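Local coordinates for putative ring-cleaving dioxygenase MhqO (Bacillus subtilis subsp. subtilis, PDB 3OAJ), which probably cleaves the ring of aromatic compounds as an iron-dependent extradiol dioxygenase and so may contribute to their degradation, at residues A[109-114]-A[126-131]; A[114-119]-A[186-191]. All coordinates share one frame; numbering follows the deposited sequence. Where two conformers were deposited one is given.

Contact 1. Residues A[109-114]-A[126-131]; sequences IERFGE and HLEIVE
Arg111 reaches across to Glu128 and grips its carboxylate end-on with both terminal nitrogens. NH2 of Arg111 lies 2.9 Å from OE2 of Glu128, on that oxygen's syn lone pair and in a nearly straight bond (168°). NH1 of Arg111 meets OE1 of Glu128 at 3.1 Å, also on the syn side but somewhat above the carboxylate plane. The two flat groups are only 22° apart, close to the coplanar geometry of a two-pronged salt bridge. With chi1 at 66°, CG of Arg111 sits between its backbone N and carbonyl carbon, and the chain then runs straight to NE. Second partners tie both ends into a larger network: NH2 of Arg111 also pairs with Asp200, and OE2 of Glu128 bonds to Ser84.

Past the bend at Phe112 and Gly113, Glu114 sends its side chain over Val130, whose CG2 methyl lies 4.0 Å from CD of Glu114. Beside this contact, a water donates to OE2 of Glu114 (2.9 Å) and to backbone O of Glu131 (2.6 Å); the same OE2 is salt-bridged to Arg132.

Arg111 and Glu114 close the hairpin with paired backbone bonds, N of each to O of the other, around a type I' turn. This two-residue beta hairpin lays edge strand 107-111 beside 114-120, and the Arg111 side chain crosses that middle strand to 126-131, within the first VOC module.

Contact 2. Residues A[114-119]-A[186-191]; sequences EQYVEF and FVRYRS
Arg188 splits its guanidinium between two side chains of strand 114-120, giving NH1 to Glu114 and NH2 to Tyr116. NH2 of Arg188 donates to OH of Tyr116 at 2.7 Å, with an angle of 153° at the hydrogen. NH1 of Arg188 forms a salt bridge of 3.0 Å with OE1 of Glu114. Both acceptors lie at the guanidinium edge, but the flat groups are steeply turned: the carboxylate stands 73° from the guanidinium, and the tyrosine ring 78°. NH1 comes at OE1 from above the carboxylate plane, a single-pronged contact. A weak bond of 2.8 Å from OH of Tyr116 to OE1 of Glu114 closes the triangle, so the phenol oxygen accepts from the arginine while donating to the glutamate.

On the arginine side, the chain leaves the backbone with CG opposite N and bends at chi3, which turns the guanidinium end toward both acceptors. NE of Arg188 is held by Asp200 in a second salt bridge, which should help fix the rotation of the group and offset its charge in this buried setting. Asp200 also takes Arg111, so one aspartate links the two arginines. Arg111 makes cation-pi contacts with both Tyr116 and Phe186, adding another positive group to the same cluster.

The backbones themselves stay far apart, with CA of Glu114 and CA of Arg188 12.5 Å from each other, so long side chains alone span the distance. Strand 114-120 packs its other face, through Val117 and Phe119, on helix 92-101. Its neighbours in the sheet are 107-111 and 126-131, whereas 186-190 runs between 198-202 and 178-183 in the half of the sheet contributed by the second VOC module.

How the contacts relate
The two contacts have centres about 5 Å apart and share Glu114, the first residue of strand 114-120. Along the chain their segments alternate: 109-114, 114-119, 126-131 and finally 186-191. The strands they lie on all belong to one eight-stranded mixed sheet, but contact 1 stays within the first VOC range whereas contact 2 reaches into the second. Backbone N of Tyr116 and O of Ile109 lie 2.8 Å apart, probably hydrogen-bonded, and CD2 of Tyr116 packs against CD of Glu128. Together the contacts form one polar cluster away from the metal site, joining the edge hairpin to its own module and, through side chains, to the other.

Contact 1. Residues A[109-114]-A[126-131]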
ATOM      1  N   ILE A 109       5.437  16.902 -11.355  1.00 11.28           N
ATOM      2  CA  ILE A 109       4.438  16.819 -12.429  1.00 12.32           C
ATOM      3  C   ILE A 109       3.120  17.376 -11.929  1.00 13.40           C
ATOM      4  O   ILE A 109       2.883  17.442 -10.726  1.00 13.40           O
ATOM      5  CB  ILE A 109       4.262  15.364 -12.965  1.00 14.03           C
ATOM      6  CG1 ILE A 109       3.577  14.453 -11.933  1.00 14.94           C
ATOM      7  CG2 ILE A 109       5.589  14.770 -13.418  1.00 15.67           C
ATOM      8  CD1 ILE A 109       2.069  14.317 -12.136  1.00 17.76           C
ATOM      9  N   GLU A 110       2.267  17.778 -12.862  1.00 14.52           N
ATOM     10  CA  GLU A 110       0.939  18.266 -12.515  1.00 15.92           C
ATOM     11  C   GLU A 110      -0.097  17.426 -13.224  1.00 15.18           C
ATOM     12  O   GLU A 110       0.072  17.114 -14.395  1.00 15.53           O
ATOM     13  CB  GLU A 110       0.772  19.739 -12.931  1.00 18.86           C
ATOM     14  CG  GLU A 110      -0.609  20.320 -12.592  1.00 26.70           C
ATOM     15  CD  GLU A 110      -0.656  21.839 -12.562  1.00 23.11           C
ATOM     16  OE1 GLU A 110       0.373  22.485 -12.844  1.00 28.16           O
ATOM     17  OE2 GLU A 110      -1.737  22.385 -12.235  1.00 28.39           O
ATOM     18  N   ARG A 111      -1.148  17.044 -12.504  1.00 13.89           N
ATOM     19  CA  ARG A 111      -2.365  16.547 -13.165  1.00 14.12           C
ATOM     20  C   ARG A 111      -3.584  16.863 -12.320  1.00 14.05           C
ATOM     21  O   ARG A 111      -3.497  16.937 -11.101  1.00 14.62           O
ATOM     22  CB  ARG A 111      -2.278  15.049 -13.490  1.00 14.78           C
ATOM     23  CG  ARG A 111      -2.223  14.133 -12.289  1.00 14.50           C
ATOM     24  CD  ARG A 111      -2.063  12.669 -12.709  1.00 14.39           C
ATOM     25  NE  ARG A 111      -2.206  11.773 -11.567  1.00 14.01           N
ATOM     26  CZ  ARG A 111      -1.248  11.475 -10.691  1.00 13.45           C
ATOM     27  NH1 ARG A 111      -0.010  11.966 -10.793  1.00 13.56           N
ATOM     28  NH2 ARG A 111      -1.547  10.650  -9.702  1.00 13.12           N
ATOM     29  N   PHE A 112      -4.724  17.039 -12.984  1.00 14.53           N
ATOM     30  CA  PHE A 112      -5.974  17.395 -12.312  1.00 15.28           C
ATOM     31  C   PHE A 112      -5.826  18.575 -11.341  1.00 16.26           C
ATOM     32  O   PHE A 112      -6.447  18.598 -10.280  1.00 17.43           O
ATOM     33  CB  PHE A 112      -6.596  16.172 -11.610  1.00 15.01           C
ATOM     34  CG  PHE A 112      -7.027  15.069 -12.552  1.00 13.57           C
ATOM     35  CD1 PHE A 112      -8.271  15.114 -13.197  1.00 15.19           C
ATOM     36  CD2 PHE A 112      -6.200  13.977 -12.776  1.00 15.06           C
ATOM     37  CE1 PHE A 112      -8.674  14.084 -14.053  1.00 13.92           C
ATOM     38  CE2 PHE A 112      -6.583  12.946 -13.628  1.00 13.91           C
ATOM     39  CZ  PHE A 112      -7.829  13.005 -14.279  1.00 14.82           C
ATOM     40  N   GLY A 113      -5.001  19.552 -11.724  1.00 16.43           N
ATOM     41  CA  GLY A 113      -4.817  20.777 -10.947  1.00 17.09           C
ATOM     42  C   GLY A 113      -3.969  20.593  -9.701  1.00 17.16           C
ATOM     43  O   GLY A 113      -3.842  21.516  -8.891  1.00 18.47           O
ATOM     44  N   GLU A 114      -3.395  19.402  -9.538  1.00 16.08           N
ATOM     45  CA  GLU A 114      -2.550  19.127  -8.377  1.00 15.18           C
ATOM     46  C   GLU A 114      -1.104  18.924  -8.767  1.00 14.69           C
ATOM     47  O   GLU A 114      -0.793  18.355  -9.817  1.00 14.15           O
ATOM     48  CB  GLU A 114      -3.036  17.889  -7.611  1.00 15.20           C
ATOM     49  CG  GLU A 114      -4.437  18.011  -7.022  1.00 16.36           C
ATOM     50  CD  GLU A 114      -4.857  16.772  -6.256  1.00 15.31           C
ATOM     51  OE1 GLU A 114      -4.781  15.663  -6.818  1.00 16.83           O
ATOM     52  OE2 GLU A 114      -5.283  16.905  -5.095  1.00 17.05           O
ATOM     53  N   HIS A 126       7.643   3.021  -7.818  1.00 11.10           N
ATOM     54  CA  HIS A 126       7.320   4.420  -8.112  1.00 10.77           C
ATOM     55  C   HIS A 126       6.404   5.004  -7.049  1.00 10.01           C
ATOM     56  O   HIS A 126       5.315   4.451  -6.783  1.00 10.32           O
ATOM     57  CB  HIS A 126       6.604   4.593  -9.460  1.00 11.78           C
ATOM     58  CG  HIS A 126       7.353   4.081 -10.658  1.00 13.89           C
ATOM     59  ND1 HIS A 126       8.714   4.243 -10.827  1.00 14.28           N
ATOM     60  CD2 HIS A 126       6.903   3.475 -11.784  1.00 13.84           C
ATOM     61  CE1 HIS A 126       9.074   3.733 -11.992  1.00 14.35           C
ATOM     62  NE2 HIS A 126       7.992   3.265 -12.595  1.00 14.66           N
ATOM     63  N   LEU A 127       6.821   6.125  -6.461  1.00  9.90           N
ATOM     64  CA  LEU A 127       6.064   6.795  -5.408  1.00  9.96           C
ATOM     65  C   LEU A 127       5.790   8.236  -5.813  1.00  9.94           C
ATOM     66  O   LEU A 127       6.505   8.807  -6.658  1.00 10.64           O
ATOM     67  CB  LEU A 127       6.871   6.791  -4.104  1.00 11.18           C
ATOM     68  CG  LEU A 127       6.925   5.517  -3.250  1.00 12.85           C
ATOM     69  CD1 LEU A 127       7.551   4.333  -3.971  1.00 13.47           C
ATOM     70  CD2 LEU A 127       7.652   5.818  -1.928  1.00 13.05           C
ATOM     71  N   GLU A 128       4.804   8.851  -5.169  1.00 10.13           N
ATOM     72  CA  GLU A 128       4.587  10.276  -5.356  1.00  9.98           C
ATOM     73  C   GLU A 128       4.014  10.858  -4.085  1.00 10.01           C
ATOM     74  O   GLU A 128       3.394  10.135  -3.292  1.00 11.12           O
ATOM     75  CB  GLU A 128       3.689  10.579  -6.571  1.00 10.57           C
ATOM     76  CG  GLU A 128       2.288  10.035  -6.434  1.00 12.05           C
ATOM     77  CD  GLU A 128       1.388  10.221  -7.644  1.00 11.01           C
ATOM     78  OE1 GLU A 128       1.851  10.567  -8.767  1.00 12.93           O
ATOM     79  OE2 GLU A 128       0.177   9.972  -7.452  1.00 13.06           O
ATOM     80  N   ILE A 129       4.232  12.155  -3.900  1.00  9.84           N
ATOM     81  CA  ILE A 129       3.660  12.903  -2.782  1.00  9.70           C
ATOM     82  C   ILE A 129       2.808  14.044  -3.316  1.00 10.27           C
ATOM     83  O   ILE A 129       3.214  14.723  -4.259  1.00 10.87           O
ATOM     84  CB  ILE A 129       4.787  13.413  -1.815  1.00  8.95           C
ATOM     85  CG1 ILE A 129       5.294  12.258  -0.958  1.00 10.45           C
ATOM     86  CG2 ILE A 129       4.299  14.535  -0.905  1.00 10.27           C
ATOM     87  CD1 ILE A 129       6.611  12.561  -0.231  1.00 10.17           C
ATOM     88  N   VAL A 130       1.629  14.220  -2.723  1.00 10.04           N
ATOM     89  CA  VAL A 130       0.694  15.286  -3.062  1.00  9.67           C
ATOM     90  C   VAL A 130       0.170  15.895  -1.774  1.00 10.14           C
ATOM     91  O   VAL A 130       0.068  15.191  -0.774  1.00 10.98           O
ATOM     92  CB  VAL A 130      -0.473  14.745  -3.933  1.00 10.18           C
ATOM     93  CG1 VAL A 130      -1.314  13.679  -3.194  1.00 11.40           C
ATOM     94  CG2 VAL A 130      -1.336  15.876  -4.477  1.00 10.72           C
ATOM     95  N   GLU A 131      -0.149  17.190  -1.817  1.00 10.03           N
ATOM     96  CA  GLU A 131      -0.675  17.916  -0.658  0.50 10.65           C
ATOM     97  C   GLU A 131      -2.187  17.936  -0.702  1.00 11.23           C
ATOM     98  O   GLU A 131      -2.755  18.331  -1.719  1.00 12.08           O
ATOM     99  CB  GLU A 131      -0.233  19.378  -0.687  0.50 10.95           C
ATOM    100  CG  GLU A 131       1.228  19.645  -0.485  0.50 12.72           C
ATOM    101  CD  GLU A 131       1.486  21.129  -0.373  0.50 11.20           C
ATOM    102  OE1 GLU A 131       0.508  21.900  -0.462  0.50 13.26           O
ATOM    103  OE2 GLU A 131       2.650  21.520  -0.168  0.50 13.11           O
TER
HETATM  104  O   HOH W   1      -3.979  19.132  -3.832  1.00 24.04           O

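Contact 2. Residues A[114-119]-A[186-191]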
ATOM      1  N   GLU A 114      -3.395  19.402  -9.538  1.00 16.08           N
ATOM      2  CA  GLU A 114      -2.550  19.127  -8.377  1.00 15.18           C
ATOM      3  C   GLU A 114      -1.104  18.924  -8.767  1.00 14.69           C
ATOM      4  O   GLU A 114      -0.793  18.355  -9.817  1.00 14.15           O
ATOM      5  CB  GLU A 114      -3.036  17.889  -7.611  1.00 15.20           C
ATOM      6  CG  GLU A 114      -4.437  18.011  -7.022  1.00 16.36           C
ATOM      7  CD  GLU A 114      -4.857  16.772  -6.256  1.00 15.31           C
ATOM      8  OE1 GLU A 114      -4.781  15.663  -6.818  1.00 16.83           O
ATOM      9  OE2 GLU A 114      -5.283  16.905  -5.095  1.00 17.05           O
ATOM     10  N   GLN A 115      -0.214  19.362  -7.883  1.00 14.49           N
ATOM     11  CA  GLN A 115       1.210  19.168  -8.089  1.00 15.40           C
ATOM     12  C   GLN A 115       1.726  17.952  -7.319  1.00 13.50           C
ATOM     13  O   GLN A 115       1.380  17.738  -6.151  1.00 13.88           O
ATOM     14  CB  GLN A 115       1.993  20.430  -7.711  1.00 17.98           C
ATOM     15  CG  GLN A 115       1.820  21.591  -8.719  1.00 26.52           C
ATOM     16  CD  GLN A 115       2.563  22.873  -8.314  1.00 22.56           C
ATOM     17  OE1 GLN A 115       3.239  22.922  -7.276  1.00 28.34           O
ATOM     18  NE2 GLN A 115       2.425  23.920  -9.128  1.00 28.05           N
ATOM     19  N   TYR A 116       2.527  17.138  -8.007  1.00 11.65           N
ATOM     20  CA  TYR A 116       3.075  15.899  -7.442  1.00 11.85           C
ATOM     21  C   TYR A 116       4.584  15.906  -7.468  1.00 12.24           C
ATOM     22  O   TYR A 116       5.185  16.389  -8.427  1.00 13.04           O
ATOM     23  CB  TYR A 116       2.599  14.675  -8.223  1.00 12.47           C
ATOM     24  CG  TYR A 116       1.119  14.416  -8.111  1.00 13.38           C
ATOM     25  CD1 TYR A 116       0.209  15.112  -8.912  1.00 12.75           C
ATOM     26  CD2 TYR A 116       0.624  13.482  -7.198  1.00 12.42           C
ATOM     27  CE1 TYR A 116      -1.149  14.878  -8.814  1.00 15.07           C
ATOM     28  CE2 TYR A 116      -0.751  13.247  -7.080  1.00 14.62           C
ATOM     29  CZ  TYR A 116      -1.622  13.956  -7.892  1.00 13.83           C
ATOM     30  OH  TYR A 116      -2.981  13.733  -7.783  1.00 16.89           O
ATOM     31  N   VAL A 117       5.188  15.369  -6.415  1.00 12.21           N
ATOM     32  CA  VAL A 117       6.609  15.053  -6.406  1.00 12.36           C
ATOM     33  C   VAL A 117       6.723  13.556  -6.695  1.00 11.46           C
ATOM     34  O   VAL A 117       6.164  12.734  -5.949  1.00 11.18           O
ATOM     35  CB  VAL A 117       7.251  15.389  -5.036  1.00 13.86           C
ATOM     36  CG1 VAL A 117       8.722  14.951  -4.975  1.00 16.55           C
ATOM     37  CG2 VAL A 117       7.146  16.883  -4.764  1.00 17.52           C
ATOM     38  N   GLU A 118       7.428  13.210  -7.771  1.00 10.79           N
ATOM     39  CA  GLU A 118       7.626  11.820  -8.190  1.00 11.18           C
ATOM     40  C   GLU A 118       9.025  11.383  -7.824  1.00 10.91           C
ATOM     41  O   GLU A 118       9.980  12.088  -8.093  1.00 11.94           O
ATOM     42  CB  GLU A 118       7.434  11.674  -9.706  1.00 12.50           C
ATOM     43  CG  GLU A 118       6.109  12.224 -10.233  1.00 13.60           C
ATOM     44  CD  GLU A 118       4.934  11.345  -9.874  1.00 13.07           C
ATOM     45  OE1 GLU A 118       5.053  10.093  -9.920  1.00 14.07           O
ATOM     46  OE2 GLU A 118       3.885  11.917  -9.530  1.00 13.73           O
ATOM     47  N   PHE A 119       9.143  10.188  -7.255  1.00 11.02           N
ATOM     48  CA  PHE A 119      10.441   9.613  -6.912  1.00 11.30           C
ATOM     49  C   PHE A 119      10.315   8.099  -6.765  1.00 11.84           C
ATOM     50  O   PHE A 119       9.206   7.575  -6.603  1.00 12.80           O
ATOM     51  CB  PHE A 119      10.995  10.235  -5.623  1.00 11.91           C
ATOM     52  CG  PHE A 119      10.071  10.101  -4.430  1.00 11.89           C
ATOM     53  CD1 PHE A 119       8.938  10.906  -4.302  1.00 12.37           C
ATOM     54  CD2 PHE A 119      10.349   9.172  -3.428  1.00 12.46           C
ATOM     55  CE1 PHE A 119       8.085  10.806  -3.192  1.00 12.38           C
ATOM     56  CE2 PHE A 119       9.512   9.058  -2.320  1.00 12.48           C
ATOM     57  CZ  PHE A 119       8.373   9.880  -2.191  1.00 12.46           C
ATOM     58  N   PHE A 186      -5.260   9.819 -18.366  1.00 12.95           N
ATOM     59  CA  PHE A 186      -5.842   9.259 -17.143  1.00 13.20           C
ATOM     60  C   PHE A 186      -7.343   9.436 -17.034  1.00 12.22           C
ATOM     61  O   PHE A 186      -7.887  10.436 -17.492  1.00 12.77           O
ATOM     62  CB  PHE A 186      -5.217   9.907 -15.908  1.00 14.53           C
ATOM     63  CG  PHE A 186      -3.737   9.682 -15.788  1.00 18.39           C
ATOM     64  CD1 PHE A 186      -3.234   8.426 -15.432  1.00 16.84           C
ATOM     65  CD2 PHE A 186      -2.851  10.722 -16.033  1.00 16.57           C
ATOM     66  CE1 PHE A 186      -1.846   8.214 -15.318  1.00 19.46           C
ATOM     67  CE2 PHE A 186      -1.471  10.524 -15.928  1.00 19.03           C
ATOM     68  CZ  PHE A 186      -0.969   9.269 -15.570  1.00 18.07           C
ATOM     69  N   VAL A 187      -8.003   8.460 -16.417  1.00 11.38           N
ATOM     70  CA  VAL A 187      -9.314   8.698 -15.830  1.00 11.61           C
ATOM     71  C   VAL A 187      -9.155   8.604 -14.314  1.00 11.25           C
ATOM     72  O   VAL A 187      -8.422   7.742 -13.805  1.00 11.54           O
ATOM     73  CB  VAL A 187     -10.420   7.756 -16.396  1.00 12.11           C
ATOM     74  CG1 VAL A 187     -10.076   6.297 -16.139  1.00 13.87           C
ATOM     75  CG2 VAL A 187     -11.794   8.116 -15.829  1.00 13.92           C
ATOM     76  N   ARG A 188      -9.816   9.522 -13.608  1.00 11.07           N
ATOM     77  CA  ARG A 188      -9.719   9.607 -12.148  1.00 10.87           C
ATOM     78  C   ARG A 188     -11.027   9.211 -11.483  1.00 11.10           C
ATOM     79  O   ARG A 188     -12.114   9.634 -11.913  1.00 11.05           O
ATOM     80  CB  ARG A 188      -9.337  11.026 -11.719  1.00 10.81           C
ATOM     81  CG  ARG A 188      -9.341  11.250 -10.201  1.00 11.75           C
ATOM     82  CD  ARG A 188      -8.600  12.525  -9.829  1.00 11.76           C
ATOM     83  NE  ARG A 188      -7.157  12.302  -9.883  1.00 11.83           N
ATOM     84  CZ  ARG A 188      -6.242  13.087  -9.324  1.00 12.02           C
ATOM     85  NH1 ARG A 188      -6.619  14.169  -8.653  1.00 12.85           N
ATOM     86  NH2 ARG A 188      -4.951  12.770  -9.426  1.00 12.23           N
ATOM     87  N   TYR A 189     -10.901   8.421 -10.431  1.00 11.63           N
ATOM     88  CA  TYR A 189     -11.975   7.968  -9.595  1.00 12.12           C
ATOM     89  C   TYR A 189     -11.746   8.340  -8.136  1.00 11.39           C
ATOM     90  O   TYR A 189     -10.656   8.428  -7.717  1.00 10.99           O
ATOM     91  CB  TYR A 189     -12.131   6.438  -9.746  1.00 13.79           C
ATOM     92  CG  TYR A 189     -12.705   6.028 -11.067  1.00 16.05           C
ATOM     93  CD1 TYR A 189     -14.029   6.136 -11.279  1.00 15.39           C
ATOM     94  CD2 TYR A 189     -11.942   5.558 -12.093  1.00 15.71           C
ATOM     95  CE1 TYR A 189     -14.582   5.831 -12.410  1.00 17.85           C
ATOM     96  CE2 TYR A 189     -12.547   5.245 -13.299  1.00 17.45           C
ATOM     97  CZ  TYR A 189     -13.874   5.396 -13.411  1.00 16.27           C
ATOM     98  OH  TYR A 189     -14.582   5.095 -14.493  1.00 19.74           O
ATOM     99  N   ARG A 190     -12.811   8.552  -7.383  1.00 11.78           N
ATOM    100  CA  ARG A 190     -12.702   8.897  -5.971  1.00 13.05           C
ATOM    101  C   ARG A 190     -13.600   7.965  -5.163  1.00 11.95           C
ATOM    102  O   ARG A 190     -14.773   7.776  -5.507  1.00 11.89           O
ATOM    103  CB  ARG A 190     -13.090  10.372  -5.765  1.00 16.70           C
ATOM    104  CG  ARG A 190     -13.244  10.832  -4.340  1.00 23.77           C
ATOM    105  CD  ARG A 190     -13.434  12.346  -4.273  1.00 22.51           C
ATOM    106  NE  ARG A 190     -12.164  13.051  -4.385  1.00 26.00           N
ATOM    107  CZ  ARG A 190     -11.400  13.371  -3.340  1.00 24.54           C
ATOM    108  NH1 ARG A 190     -11.799  13.058  -2.108  1.00 26.84           N
ATOM    109  NH2 ARG A 190     -10.256  14.021  -3.526  1.00 27.22           N
ATOM    110  N   SER A 191     -13.050   7.390  -4.096  1.00 11.88           N
ATOM    111  CA  SER A 191     -13.848   6.613  -3.144  1.00 11.92           C
ATOM    112  C   SER A 191     -14.351   7.541  -2.053  1.00 13.09           C
ATOM    113  O   SER A 191     -13.929   8.688  -1.997  1.00 13.60           O
ATOM    114  CB  SER A 191     -13.044   5.437  -2.573  1.00 12.39           C
ATOM    115  OG  SER A 191     -11.916   5.885  -1.853  1.00 12.03           O
TER